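Side-chain contacts in acyl-ACP thioesterase (Bacteroides thetaiotaomicron, PDB 2ESS), which probably hydrolyses the thioester of fatty acyl-ACP, releasing the fatty acid from its carrier protein: residues A[14-17]-A[18-21]; A[25-28]-A[29-32]; A[220-223]-A[224-227]. All coordinates share one frame; numbering follows the deposited sequence.

Contact 1. Residues A[14-17]-A[18-21]; sequences VAEP and FHVD
The backbone N of His19 donates to Glu16 O at 2.9 Å, with an N-H...O angle of 150°. The donor stands above the carbonyl plane of Glu16, well out of it. The side chains of Glu16 and His19 also lie side by side, pointing the same way. Glu16 OE1 does the touching: it lies 3.0 Å from His19 CE1, and ND1 of that ring is also close but badly angled for a hydrogen bond. Carboxylate and imidazole planes differ by 25°, and OE1 meets the ring obliquely. The stronger polar partner of OE1 is Asn33 of the second subunit, joined by a weak bond from Asn37 of that subunit. The backbone angles of Pro17 and Phe18, together with the bond from His19 N back to Glu16 O, define a type I beta-turn, which reverses the chain between strand 9-14 and helix 28-45 of the N-terminal hot-dog domain. Were an alanine here in place of Glu16, Asn33 of the second subunit would probably lose its carboxylate acceptor and the His19 ring would be likely to turn more freely. Val20 adds apolar contacts to the turn. Its CG2, placed between the backbone N and the carbonyl carbon, reaches Pro17 O at 3.5 Å, while CG1 comes within 4.3 Å of Ala15 CB. One water donates both to Val20 O (2.9 Å) and to Pro17 O (3.2 Å), tying the turn to the following chain. The side chain of Phe18 packs on Asn33 of the second subunit.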
loop_
_atom_site.group_PDB
_atom_site.type_symbol
_atom_site.label_atom_id
_atom_site.label_comp_id
_atom_site.label_asym_id
_atom_site.label_seq_id
_atom_site.Cartn_x
_atom_site.Cartn_y
_atom_site.Cartn_z
ATOM N N VAL A 14 10.791 -4.795 -6.553
ATOM C CA VAL A 14 11.761 -4.316 -5.564
ATOM C C VAL A 14 10.987 -3.983 -4.290
ATOM O O VAL A 14 9.924 -3.351 -4.374
ATOM C CB VAL A 14 12.480 -3.053 -6.063
ATOM C CG1 VAL A 14 13.477 -2.551 -5.012
ATOM C CG2 VAL A 14 13.187 -3.326 -7.380
ATOM N N ALA A 15 11.507 -4.369 -3.117
ATOM C CA ALA A 15 10.880 -4.029 -1.828
ATOM C C ALA A 15 11.053 -2.518 -1.472
ATOM O O ALA A 15 12.120 -2.069 -1.073
ATOM C CB ALA A 15 11.445 -4.911 -0.719
ATOM N N GLU A 16 9.982 -1.748 -1.603
ATOM C CA GLU A 16 10.034 -0.307 -1.367
ATOM C C GLU A 16 9.918 0.020 0.128
ATOM O O GLU A 16 9.268 -0.733 0.900
ATOM C CB GLU A 16 8.864 0.401 -2.089
ATOM C CG GLU A 16 8.622 0.008 -3.544
ATOM C CD GLU A 16 7.195 0.403 -4.053
ATOM O OE1 GLU A 16 6.440 1.109 -3.310
ATOM O OE2 GLU A 16 6.830 -0.016 -5.188
ATOM N N PRO A 17 10.477 1.180 0.550
ATOM C CA PRO A 17 10.522 1.604 1.957
ATOM C C PRO A 17 9.181 1.720 2.662
ATOM O O PRO A 17 9.082 1.481 3.880
ATOM C CB PRO A 17 11.181 2.996 1.870
ATOM C CG PRO A 17 11.961 2.950 0.627
ATOM C CD PRO A 17 11.152 2.168 -0.318
ATOM N N PHE A 18 8.136 2.077 1.930
ATOM C CA PHE A 18 6.813 2.194 2.560
ATOM C C PHE A 18 6.060 0.886 2.566
ATOM O O PHE A 18 4.918 0.825 2.998
ATOM C CB PHE A 18 6.008 3.341 1.907
ATOM C CG PHE A 18 6.610 4.695 2.136
ATOM C CD1 PHE A 18 7.057 5.063 3.396
ATOM C CD2 PHE A 18 6.757 5.592 1.107
ATOM C CE1 PHE A 18 7.635 6.289 3.608
ATOM C CE2 PHE A 18 7.334 6.819 1.334
ATOM C CZ PHE A 18 7.769 7.159 2.583
ATOM N N HIS A 19 6.710 -0.166 2.068
ATOM C CA HIS A 19 6.150 -1.495 1.992
ATOM C C HIS A 19 6.868 -2.499 2.900
ATOM O O HIS A 19 6.625 -3.692 2.772
ATOM C CB HIS A 19 6.251 -1.988 0.555
ATOM C CG HIS A 19 5.294 -1.306 -0.372
ATOM N ND1 HIS A 19 5.356 -1.450 -1.742
ATOM C CD2 HIS A 19 4.239 -0.487 -0.121
ATOM C CE1 HIS A 19 4.378 -0.748 -2.292
ATOM N NE2 HIS A 19 3.687 -0.158 -1.330
ATOM N N VAL A 20 7.738 -2.018 3.784
ATOM C CA VAL A 20 8.413 -2.882 4.748
ATOM C C VAL A 20 8.085 -2.500 6.169
ATOM O O VAL A 20 7.634 -1.396 6.424
ATOM C CB VAL A 20 9.949 -2.897 4.551
ATOM C CG1 VAL A 20 10.294 -3.392 3.137
ATOM C CG2 VAL A 20 10.585 -1.520 4.964
ATOM N N ASP A 21 8.323 -3.425 7.106
ATOM C CA ASP A 21 8.064 -3.200 8.527
ATOM C C ASP A 21 9.273 -2.650 9.260
ATOM O O ASP A 21 10.286 -2.302 8.633
ATOM C CB ASP A 21 7.528 -4.476 9.202
ATOM C CG ASP A 21 8.546 -5.662 9.206
ATOM O OD1 ASP A 21 9.776 -5.451 9.064
ATOM O OD2 ASP A 21 8.062 -6.817 9.354
HETATM O O HOH W 1 6.783 1.373 6.097
#

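Contact 2. Residues A[25-28]-A[29-32]; sequences RLTM and GVLG
Thr27 OG1 accepts the backbone N-H of Val30 at 3.2 Å with an angle of 155°, the capping bond of an N-cap residue. The torsion chi1 of 64° turns the hydroxyl between the backbone N and the carbonyl carbon, which brings OG1 to the first turn of the helix; there it also touches Val30 CG2. Two backbone acceptors are satisfied in the regular helical way: Thr27 O takes Leu31 N at 3.0 Å, and Met28 O takes Gly32 N at 2.8 Å, nearly straight at 173°. The side-chain oxygen thus gives Val30 N, in the first turn, an acceptor. Apolar groups clasp the same corner. Leu26 crosses both its partners at about a right angle, with CD1 3.9 Å from Val30 CG1 and CD2 4.2 Å from Leu31 CB; the second pair, joining the residue before the cap to the fourth helical residue, fits a hydrophobic staple. Selenomethionine Met28 runs from the opening turn of helix 28-45 toward strand 199-206 and helix 178-186, packing on Phe202 and Ile182, and Leu31 lies with it against Ile67 and Leu69 of strand 58-69.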
loop_
_atom_site.group_PDB
_atom_site.type_symbol
_atom_site.label_atom_id
_atom_site.label_comp_id
_atom_site.label_asym_id
_atom_site.label_seq_id
_atom_site.Cartn_x
_atom_site.Cartn_y
_atom_site.Cartn_z
ATOM N N ARG A 25 11.606 -5.657 6.516
ATOM C CA ARG A 25 11.142 -6.790 5.708
ATOM C C ARG A 25 9.786 -6.484 5.162
ATOM O O ARG A 25 8.972 -5.874 5.846
ATOM C CB ARG A 25 10.989 -8.043 6.578
ATOM C CG ARG A 25 12.251 -8.476 7.277
ATOM C CD ARG A 25 13.128 -9.175 6.308
ATOM N NE ARG A 25 14.492 -9.292 6.790
ATOM C CZ ARG A 25 15.453 -9.935 6.142
ATOM N NH1 ARG A 25 15.186 -10.560 5.012
ATOM N NH2 ARG A 25 16.694 -9.967 6.644
ATOM N N LEU A 26 9.557 -6.939 3.940
ATOM C CA LEU A 26 8.305 -6.772 3.206
ATOM C C LEU A 26 7.144 -7.216 4.091
ATOM O O LEU A 26 7.229 -8.240 4.801
ATOM C CB LEU A 26 8.351 -7.622 1.935
ATOM C CG LEU A 26 7.382 -7.310 0.770
ATOM C CD1 LEU A 26 7.835 -6.027 0.092
ATOM C CD2 LEU A 26 7.356 -8.481 -0.249
ATOM N N THR A 27 6.067 -6.445 4.094
ATOM C CA THR A 27 4.977 -6.773 4.976
ATOM C C THR A 27 4.142 -7.878 4.285
ATOM O O THR A 27 4.131 -7.989 3.052
ATOM C CB THR A 27 4.078 -5.550 5.305
ATOM O OG1 THR A 27 3.441 -5.097 4.106
ATOM C CG2 THR A 27 4.900 -4.381 5.940
HETATM N N MSE A 28 3.409 -8.633 5.091
HETATM C CA MSE A 28 2.515 -9.674 4.592
HETATM C C MSE A 28 1.441 -9.128 3.674
HETATM O O MSE A 28 1.085 -9.792 2.673
HETATM C CB MSE A 28 1.816 -10.415 5.741
HETATM C CG MSE A 28 1.132 -11.730 5.334
HETATM SE SE MSE A 28 2.476 -13.063 4.736
HETATM C CE MSE A 28 3.568 -13.094 6.295
ATOM N N GLY A 29 0.870 -7.984 4.056
ATOM C CA GLY A 29 -0.154 -7.300 3.284
ATOM C C GLY A 29 0.367 -6.953 1.895
ATOM O O GLY A 29 -0.306 -7.209 0.897
ATOM N N VAL A 30 1.586 -6.426 1.825
ATOM C CA VAL A 30 2.177 -6.049 0.517
ATOM C C VAL A 30 2.492 -7.268 -0.309
ATOM O O VAL A 30 2.278 -7.243 -1.532
ATOM C CB VAL A 30 3.437 -5.150 0.680
ATOM C CG1 VAL A 30 4.183 -5.018 -0.648
ATOM C CG2 VAL A 30 3.002 -3.785 1.230
ATOM N N LEU A 31 2.981 -8.328 0.331
ATOM C CA LEU A 31 3.225 -9.597 -0.373
ATOM C C LEU A 31 1.929 -10.156 -0.951
ATOM O O LEU A 31 1.905 -10.545 -2.097
ATOM C CB LEU A 31 3.848 -10.653 0.519
ATOM C CG LEU A 31 4.139 -12.010 -0.125
ATOM C CD1 LEU A 31 5.021 -11.896 -1.395
ATOM C CD2 LEU A 31 4.771 -12.933 0.921
ATOM N N GLY A 32 0.883 -10.233 -0.133
ATOM C CA GLY A 32 -0.471 -10.602 -0.607
ATOM C C GLY A 32 -0.907 -9.774 -1.816
ATOM O O GLY A 32 -1.351 -10.331 -2.812
#

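Contact 3. Residues A[220-223]-A[224-227]; sequences CDEV and SENE
A classic beta bulge, two residues (Val223 and Ser224) set against one (Glu227), marks the hairpin end between strands 215-224 and 227-234 of the C-terminal hot-dog domain. The evidence is in the shared acceptor: Val223 N donates to Glu227 O at 2.8 Å, at a bent 140°, and Ser224 N adds a weak bond to the same oxygen at 3.5 Å.

The side chain of Glu227 can be traced atom by atom against one methyl, Val223 CG2. The CB atom of Glu227 lies 3.4 Å from that methyl. Next, CG comes to 3.3 Å, and CD follows at 3.5 Å, so the aliphatic stem of the glutamate runs along the methyl while the two side chains cross at a slant. With CG anti to the backbone N (chi1 -174°) and the chain extended beyond it, the carboxylate is carried past the valine, yet both its oxygens remain near Val223 CG2, Glu227 OE2 the nearer at 3.8 Å. The OE2 atom takes its hydrogen bond from His229 NE2, further along the same strand, which probably steadies the rotation of the carboxylate.

Glu222 is extended as well, but its CG sits close to Ser224 O and its OE2 beside Glu225 O, two acceptors that cannot bond each other. Its carboxylate also faces a like charge, with OE2 4.2 Å from Glu225 OE1. Both glutamates are exposed, so solvent probably screens this repulsion, and Glu225 also packs on Lys197. Asn226 OD1 binds NZ of that lysine, joining the turn to the segment before strand 199-206. Ser224 forms an ST turn: its OG accepts Asn226 N at 3.1 Å and 159°, and more weakly Glu227 N.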
loop_
_atom_site.group_PDB
_atom_site.type_symbol
_atom_site.label_atom_id
_atom_site.label_comp_id
_atom_site.label_asym_id
_atom_site.label_seq_id
_atom_site.Cartn_x
_atom_site.Cartn_y
_atom_site.Cartn_z
ATOM N N CYS A 220 -9.874 -14.134 18.810
ATOM C CA CYS A 220 -8.627 -14.834 18.694
ATOM C C CYS A 220 -8.496 -16.002 19.671
ATOM O O CYS A 220 -8.775 -15.847 20.849
ATOM C CB CYS A 220 -7.512 -13.851 18.908
ATOM S SG CYS A 220 -5.947 -14.592 18.576
ATOM N N ASP A 221 -8.111 -17.177 19.152
ATOM C CA ASP A 221 -7.696 -18.349 19.952
ATOM C C ASP A 221 -6.197 -18.519 19.791
ATOM O O ASP A 221 -5.739 -18.632 18.669
ATOM C CB ASP A 221 -8.287 -19.654 19.393
ATOM C CG ASP A 221 -9.769 -19.767 19.559
ATOM O OD1 ASP A 221 -10.358 -19.084 20.424
ATOM O OD2 ASP A 221 -10.347 -20.585 18.812
ATOM N N GLU A 222 -5.436 -18.579 20.878
ATOM C CA GLU A 222 -4.033 -18.921 20.777
ATOM C C GLU A 222 -3.932 -20.411 21.027
ATOM O O GLU A 222 -4.078 -20.862 22.160
ATOM C CB GLU A 222 -3.179 -18.108 21.754
ATOM C CG GLU A 222 -1.680 -18.355 21.566
ATOM C CD GLU A 222 -0.772 -17.550 22.523
ATOM O OE1 GLU A 222 -1.299 -16.799 23.383
ATOM O OE2 GLU A 222 0.473 -17.695 22.415
ATOM N N VAL A 223 -3.716 -21.190 19.976
ATOM C CA VAL A 223 -3.809 -22.637 20.090
ATOM C C VAL A 223 -2.517 -23.244 20.658
ATOM O O VAL A 223 -2.559 -24.289 21.291
ATOM C CB VAL A 223 -4.243 -23.319 18.771
ATOM C CG1 VAL A 223 -5.448 -22.599 18.174
ATOM C CG2 VAL A 223 -3.129 -23.386 17.795
ATOM N N SER A 224 -1.393 -22.577 20.429
ATOM C CA SER A 224 -0.114 -22.895 21.050
ATOM C C SER A 224 0.613 -21.577 21.182
ATOM O O SER A 224 0.117 -20.550 20.719
ATOM C CB SER A 224 0.715 -23.818 20.165
ATOM O OG SER A 224 1.446 -23.070 19.202
ATOM N N GLU A 225 1.816 -21.601 21.741
ATOM C CA GLU A 225 2.600 -20.370 21.903
ATOM C C GLU A 225 2.761 -19.608 20.586
ATOM O O GLU A 225 2.896 -18.384 20.587
ATOM C CB GLU A 225 3.990 -20.665 22.478
ATOM C CG GLU A 225 4.741 -19.408 22.995
ATOM C CD GLU A 225 4.132 -18.807 24.282
ATOM O OE1 GLU A 225 3.289 -19.470 24.922
ATOM O OE2 GLU A 225 4.499 -17.667 24.656
ATOM N N ASN A 226 2.773 -20.329 19.471
ATOM C CA ASN A 226 3.117 -19.720 18.188
ATOM C C ASN A 226 2.005 -19.708 17.161
ATOM O O ASN A 226 2.172 -19.128 16.078
ATOM C CB ASN A 226 4.336 -20.448 17.634
ATOM C CG ASN A 226 5.624 -20.045 18.350
ATOM O OD1 ASN A 226 5.799 -18.881 18.733
ATOM N ND2 ASN A 226 6.516 -21.013 18.554
ATOM N N GLU A 227 0.872 -20.335 17.484
ATOM C CA GLU A 227 -0.232 -20.460 16.528
ATOM C C GLU A 227 -1.488 -19.756 17.030
ATOM O O GLU A 227 -1.968 -20.025 18.135
ATOM C CB GLU A 227 -0.528 -21.909 16.248
ATOM C CG GLU A 227 -1.586 -22.095 15.149
ATOM C CD GLU A 227 -1.701 -23.532 14.643
ATOM O OE1 GLU A 227 -0.715 -24.300 14.799
ATOM O OE2 GLU A 227 -2.784 -23.892 14.092
#

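Contacts 1 and 2 follow one another in the N-terminal hot-dog domain, with centres 8 Å apart. They span the link from strand 9-14 to helix 28-45 and meet directly, through a probable hydrogen bond between His19 O and Thr27 N and by packing of Val20 on the chain at Arg25 and Leu26. Contact 3 comes much later, in the C-terminal hot-dog domain; its centre is 28 Å from that of contact 1 and 22 Å from that of contact 2, with no touch. Both domains contribute strands to one antiparallel sheet. Contact 1 meets the second subunit, contact 2 starts a helix packed inside the chain, and contact 3 shapes a surface hairpin.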